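Local coordinates for replication protein B (Plasmid RSF1010, PDB 3H20) that acts as a primase, synthesising primers on single-stranded DNA for replication of its plasmid, at residues E69-E81 with R120-D134. Sequence-based numbering, arbitrary orientation.
Sequences ERHGLVLVDDLSE and RGQIARTLASEYDAD. With SO4 (sulfate ion), chain D.
Arg120 NH2 is gripped by a water 2.8 Å away, lying at the edge of the guanidinium in its plane; the same water donates to Leu73 O. Ser140 O adds a weak bond to NH2, and Ala115 O takes NE. Over one guanidinium face stands His71, its NE2 3.4 Å from Arg120 CZ and nearly above the centre, with ring and guanidinium planes 36° apart. A bend at chi3 (-78°) folds the end of the arginine beneath this ring. On the ring's other nitrogen, ND1 accepts a hydrogen bond from Leu73 N (3.1 Å), which helps fix its rotation. Were this arginine an alanine, one face of His71 would probably lose its cover and the water on Leu73 O its guanidinium partner. Beyond this polar end, edge strand 73-77 of an antiparallel sheet in the primase domain runs beside helix 120-130, their axes 8.1 Å apart and crossing at -30°. Val74 points into the helix: CG1 sits 3.5 Å from Ala124 CA and also meets Leu127 CD1, while CG2 lies against Arg120 CG. Val76 divides its branches, CG2 touching Leu127 CD1 at 3.9 Å and CG1 the methyl of Ala133. A second water donates to both Leu75 O and Ala124 O, bridging strand and helix. A Schellman motif with Asp132 as C-prime residue ends the helix and returns the chain to the strand, where Asp134 N makes a weak, nearly straight bond to Asp77 O (3.3 Å). The side chain of Asp77, its carboxylate held by Ser137 and Gln106, lies about 5 Å from the bound diphosphate.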
loop_
_atom_site.group_PDB
_atom_site.type_symbol
_atom_site.label_atom_id
_atom_site.label_comp_id
_atom_site.label_asym_id
_atom_site.label_seq_id
_atom_site.Cartn_x
_atom_site.Cartn_y
_atom_site.Cartn_z
ATOM N N GLU A 69 2.103 -11.172 16.742
ATOM C CA GLU A 69 2.930 -10.917 17.923
ATOM C C GLU A 69 2.570 -9.498 18.349
ATOM O O GLU A 69 2.372 -8.624 17.499
ATOM C CB GLU A 69 4.420 -11.031 17.572
ATOM C CG GLU A 69 5.418 -10.587 18.654
ATOM C CD GLU A 69 5.662 -11.638 19.736
ATOM O OE1 GLU A 69 5.427 -12.842 19.483
ATOM O OE2 GLU A 69 6.104 -11.250 20.845
ATOM N N ARG A 70 2.432 -9.276 19.651
ATOM C CA ARG A 70 2.212 -7.927 20.169
ATOM C C ARG A 70 3.577 -7.341 20.484
ATOM O O ARG A 70 4.306 -7.859 21.342
ATOM C CB ARG A 70 1.309 -7.945 21.407
ATOM N N HIS A 71 3.939 -6.294 19.742
ATOM C CA HIS A 71 5.258 -5.694 19.833
ATOM C C HIS A 71 5.210 -4.263 19.314
ATOM O O HIS A 71 4.208 -3.848 18.708
ATOM C CB HIS A 71 6.283 -6.520 19.035
ATOM C CG HIS A 71 6.110 -6.439 17.545
ATOM N ND1 HIS A 71 6.834 -5.567 16.754
ATOM C CD2 HIS A 71 5.314 -7.142 16.703
ATOM C CE1 HIS A 71 6.475 -5.727 15.491
ATOM N NE2 HIS A 71 5.549 -6.674 15.435
ATOM N N GLY A 72 6.281 -3.517 19.572
ATOM C CA GLY A 72 6.415 -2.135 19.090
ATOM C C GLY A 72 7.721 -1.892 18.349
ATOM O O GLY A 72 8.253 -0.796 18.389
ATOM N N LEU A 73 8.225 -2.919 17.663
ATOM C CA LEU A 73 9.489 -2.858 16.915
ATOM C C LEU A 73 9.289 -2.366 15.489
ATOM O O LEU A 73 8.413 -2.865 14.785
ATOM C CB LEU A 73 10.111 -4.255 16.845
ATOM C CG LEU A 73 11.401 -4.561 17.601
ATOM C CD1 LEU A 73 11.417 -3.995 19.018
ATOM C CD2 LEU A 73 11.668 -6.074 17.584
ATOM N N VAL A 74 10.089 -1.389 15.075
ATOM C CA VAL A 74 9.990 -0.815 13.720
ATOM C C VAL A 74 11.352 -0.871 13.023
ATOM O O VAL A 74 12.333 -0.333 13.544
ATOM C CB VAL A 74 9.465 0.652 13.782
ATOM C CG1 VAL A 74 9.481 1.305 12.399
ATOM C CG2 VAL A 74 8.040 0.669 14.342
ATOM N N LEU A 75 11.406 -1.510 11.853
ATOM C CA LEU A 75 12.647 -1.615 11.057
ATOM C C LEU A 75 12.947 -0.358 10.234
ATOM O O LEU A 75 12.071 0.146 9.514
ATOM C CB LEU A 75 12.581 -2.825 10.100
ATOM C CG LEU A 75 13.794 -3.084 9.189
ATOM C CD1 LEU A 75 15.010 -3.510 10.002
ATOM C CD2 LEU A 75 13.499 -4.133 8.108
ATOM N N VAL A 76 14.199 0.107 10.322
ATOM C CA VAL A 76 14.732 1.191 9.480
ATOM C C VAL A 76 15.957 0.671 8.697
ATOM O O VAL A 76 16.956 0.254 9.294
ATOM C CB VAL A 76 15.130 2.433 10.332
ATOM C CG1 VAL A 76 15.358 3.646 9.435
ATOM C CG2 VAL A 76 14.049 2.757 11.361
ATOM N N ASP A 77 15.870 0.706 7.365
ATOM C CA ASP A 77 16.793 -0.003 6.468
ATOM C C ASP A 77 17.716 0.972 5.709
ATOM O O ASP A 77 17.339 2.123 5.479
ATOM C CB ASP A 77 15.950 -0.809 5.463
ATOM C CG ASP A 77 16.732 -1.909 4.762
ATOM O OD1 ASP A 77 17.803 -2.314 5.260
ATOM O OD2 ASP A 77 16.265 -2.364 3.693
ATOM N N ASP A 78 18.916 0.512 5.342
ATOM C CA ASP A 78 19.866 1.256 4.479
ATOM C C ASP A 78 20.410 2.540 5.136
ATOM O O ASP A 78 20.404 3.608 4.532
ATOM C CB ASP A 78 19.252 1.538 3.083
ATOM C CG ASP A 78 20.303 1.781 1.985
ATOM O OD1 ASP A 78 21.419 1.206 2.041
ATOM O OD2 ASP A 78 20.000 2.524 1.023
ATOM N N LEU A 79 20.904 2.410 6.368
ATOM C CA LEU A 79 21.444 3.535 7.144
ATOM C C LEU A 79 22.978 3.557 7.160
ATOM O O LEU A 79 23.615 2.508 7.155
ATOM C CB LEU A 79 20.937 3.456 8.601
ATOM C CG LEU A 79 19.428 3.604 8.855
ATOM C CD1 LEU A 79 19.077 3.063 10.233
ATOM C CD2 LEU A 79 18.973 5.060 8.702
ATOM N N SER A 80 23.556 4.759 7.199
ATOM C CA SER A 80 24.994 4.948 7.384
ATOM C C SER A 80 25.267 5.124 8.880
ATOM O O SER A 80 24.327 5.302 9.670
ATOM C CB SER A 80 25.452 6.194 6.634
ATOM O OG SER A 80 25.042 7.345 7.337
ATOM N N GLU A 81 26.541 5.078 9.274
ATOM C CA GLU A 81 26.918 5.301 10.683
ATOM C C GLU A 81 26.494 6.698 11.160
ATOM O O GLU A 81 26.117 6.874 12.313
ATOM C CB GLU A 81 28.431 5.102 10.906
ATOM C CG GLU A 81 29.310 6.077 10.130
ATOM C CD GLU A 81 30.760 6.089 10.597
ATOM O OE1 GLU A 81 31.573 5.337 10.024
ATOM O OE2 GLU A 81 31.084 6.862 11.530
ATOM N N ARG A 120 2.534 1.054 13.553
ATOM C CA ARG A 120 3.908 0.670 13.206
ATOM C C ARG A 120 4.278 0.989 11.754
ATOM O O ARG A 120 5.391 1.432 11.477
ATOM C CB ARG A 120 4.148 -0.805 13.508
ATOM C CG ARG A 120 4.339 -1.086 15.008
ATOM C CD ARG A 120 4.788 -2.507 15.279
ATOM N NE ARG A 120 3.668 -3.434 15.187
ATOM C CZ ARG A 120 3.476 -4.269 14.178
ATOM N NH1 ARG A 120 2.427 -5.071 14.178
ATOM N NH2 ARG A 120 4.337 -4.305 13.174
ATOM N N GLY A 121 3.340 0.760 10.836
ATOM C CA GLY A 121 3.568 1.032 9.423
ATOM C C GLY A 121 3.722 2.519 9.170
ATOM O O GLY A 121 4.577 2.937 8.390
ATOM N N GLN A 122 2.895 3.316 9.843
ATOM C CA GLN A 122 2.983 4.772 9.763
ATOM C C GLN A 122 4.321 5.262 10.294
ATOM O O GLN A 122 4.951 6.126 9.679
ATOM C CB GLN A 122 1.819 5.427 10.518
ATOM C CG GLN A 122 1.762 6.954 10.426
ATOM C CD GLN A 122 1.207 7.474 9.099
ATOM O OE1 GLN A 122 0.515 6.758 8.368
ATOM N NE2 GLN A 122 1.500 8.730 8.794
ATOM N N ILE A 123 4.756 4.708 11.430
ATOM C CA ILE A 123 6.036 5.102 12.025
ATOM C C ILE A 123 7.207 4.665 11.141
ATOM O O ILE A 123 8.154 5.422 10.956
ATOM C CB ILE A 123 6.192 4.594 13.499
ATOM C CG1 ILE A 123 5.145 5.274 14.396
ATOM C CG2 ILE A 123 7.588 4.896 14.038
ATOM C CD1 ILE A 123 4.938 4.586 15.747
ATOM N N ALA A 124 7.123 3.456 10.577
ATOM C CA ALA A 124 8.147 2.977 9.642
ATOM C C ALA A 124 8.366 3.940 8.466
ATOM O O ALA A 124 9.510 4.247 8.114
ATOM C CB ALA A 124 7.807 1.572 9.148
ATOM N N ARG A 125 7.272 4.414 7.870
ATOM C CA ARG A 125 7.345 5.398 6.793
ATOM C C ARG A 125 7.902 6.741 7.283
ATOM O O ARG A 125 8.681 7.393 6.582
ATOM C CB ARG A 125 5.964 5.594 6.147
ATOM C CG ARG A 125 5.458 4.365 5.390
ATOM C CD ARG A 125 4.214 4.669 4.573
ATOM N NE ARG A 125 3.067 5.060 5.394
ATOM C CZ ARG A 125 2.232 4.209 5.986
ATOM N NH1 ARG A 125 2.401 2.894 5.863
ATOM N NH2 ARG A 125 1.216 4.678 6.703
ATOM N N THR A 126 7.498 7.141 8.491
ATOM C CA THR A 126 7.943 8.404 9.091
ATOM C C THR A 126 9.454 8.391 9.345
ATOM O O THR A 126 10.156 9.346 8.989
ATOM C CB THR A 126 7.122 8.730 10.386
ATOM O OG1 THR A 126 5.776 9.046 10.018
ATOM C CG2 THR A 126 7.710 9.905 11.155
ATOM N N LEU A 127 9.951 7.297 9.920
ATOM C CA LEU A 127 11.373 7.164 10.218
ATOM C C LEU A 127 12.209 7.046 8.945
ATOM O O LEU A 127 13.309 7.604 8.876
ATOM C CB LEU A 127 11.632 5.972 11.154
ATOM C CG LEU A 127 11.126 6.072 12.602
ATOM C CD1 LEU A 127 11.317 4.745 13.348
ATOM C CD2 LEU A 127 11.818 7.217 13.370
ATOM N N ALA A 128 11.679 6.344 7.935
ATOM C CA ALA A 128 12.372 6.240 6.652
ATOM C C ALA A 128 12.501 7.622 6.007
ATOM O O ALA A 128 13.539 7.957 5.428
ATOM C CB ALA A 128 11.650 5.269 5.728
ATOM N N SER A 129 11.444 8.422 6.126
ATOM C CA SER A 129 11.460 9.801 5.657
ATOM C C SER A 129 12.403 10.690 6.478
ATOM O O SER A 129 13.182 11.462 5.898
ATOM C CB SER A 129 10.042 10.386 5.648
ATOM O OG SER A 129 10.060 11.695 5.131
ATOM N N GLU A 130 12.334 10.583 7.809
ATOM C CA GLU A 130 13.173 11.381 8.716
ATOM C C GLU A 130 14.661 11.247 8.406
ATOM O O GLU A 130 15.388 12.237 8.426
ATOM C CB GLU A 130 12.918 11.016 10.193
ATOM C CG GLU A 130 11.720 11.733 10.831
ATOM C CD GLU A 130 11.469 11.350 12.303
ATOM O OE1 GLU A 130 12.334 10.701 12.930
ATOM O OE2 GLU A 130 10.382 11.708 12.830
ATOM N N TYR A 131 15.100 10.023 8.109
ATOM C CA TYR A 131 16.517 9.721 7.924
ATOM C C TYR A 131 16.884 9.351 6.478
ATOM O O TYR A 131 17.954 8.800 6.238
ATOM C CB TYR A 131 16.978 8.671 8.973
ATOM C CG TYR A 131 16.668 9.165 10.374
ATOM C CD1 TYR A 131 17.398 10.222 10.927
ATOM C CD2 TYR A 131 15.599 8.642 11.113
ATOM C CE1 TYR A 131 17.104 10.725 12.189
ATOM C CE2 TYR A 131 15.295 9.144 12.395
ATOM C CZ TYR A 131 16.053 10.195 12.913
ATOM O OH TYR A 131 15.778 10.727 14.153
ATOM N N ASP A 132 16.001 9.688 5.531
ATOM C CA ASP A 132 16.188 9.409 4.086
ATOM C C ASP A 132 16.690 7.965 3.879
ATOM O O ASP A 132 17.654 7.713 3.159
ATOM C CB ASP A 132 17.117 10.466 3.439
ATOM C CG ASP A 132 17.038 10.501 1.899
ATOM O OD1 ASP A 132 16.112 9.930 1.278
ATOM O OD2 ASP A 132 17.919 11.144 1.302
ATOM N N ALA A 133 16.023 7.027 4.544
ATOM C CA ALA A 133 16.323 5.612 4.424
ATOM C C ALA A 133 15.525 4.988 3.265
ATOM O O ALA A 133 14.881 5.708 2.495
ATOM C CB ALA A 133 16.042 4.909 5.747
ATOM N N ASP A 134 15.586 3.666 3.120
ATOM C CA ASP A 134 14.902 2.989 2.004
ATOM C C ASP A 134 13.385 2.956 2.237
ATOM O O ASP A 134 12.914 2.260 3.142
ATOM C CB ASP A 134 15.455 1.559 1.816
ATOM C CG ASP A 134 15.061 0.934 0.471
ATOM O OD1 ASP A 134 14.050 1.360 -0.132
ATOM O OD2 ASP A 134 15.759 -0.007 0.025
HETATM S S SO4 D . 1.721 -1.286 6.624
HETATM O O1 SO4 D . 1.561 -2.118 5.429
HETATM O O2 SO4 D . 0.942 -0.050 6.500
HETATM O O3 SO4 D . 1.257 -2.017 7.799
HETATM O O4 SO4 D . 3.128 -0.949 6.772
HETATM O O HOH W 1 6.815 -3.167 12.465
HETATM O O HOH W 2 11.520 2.442 8.060
HETATM O O HOH W 3 13.634 1.805 6.016
HETATM O O HOH W 4 19.705 5.589 2.831
#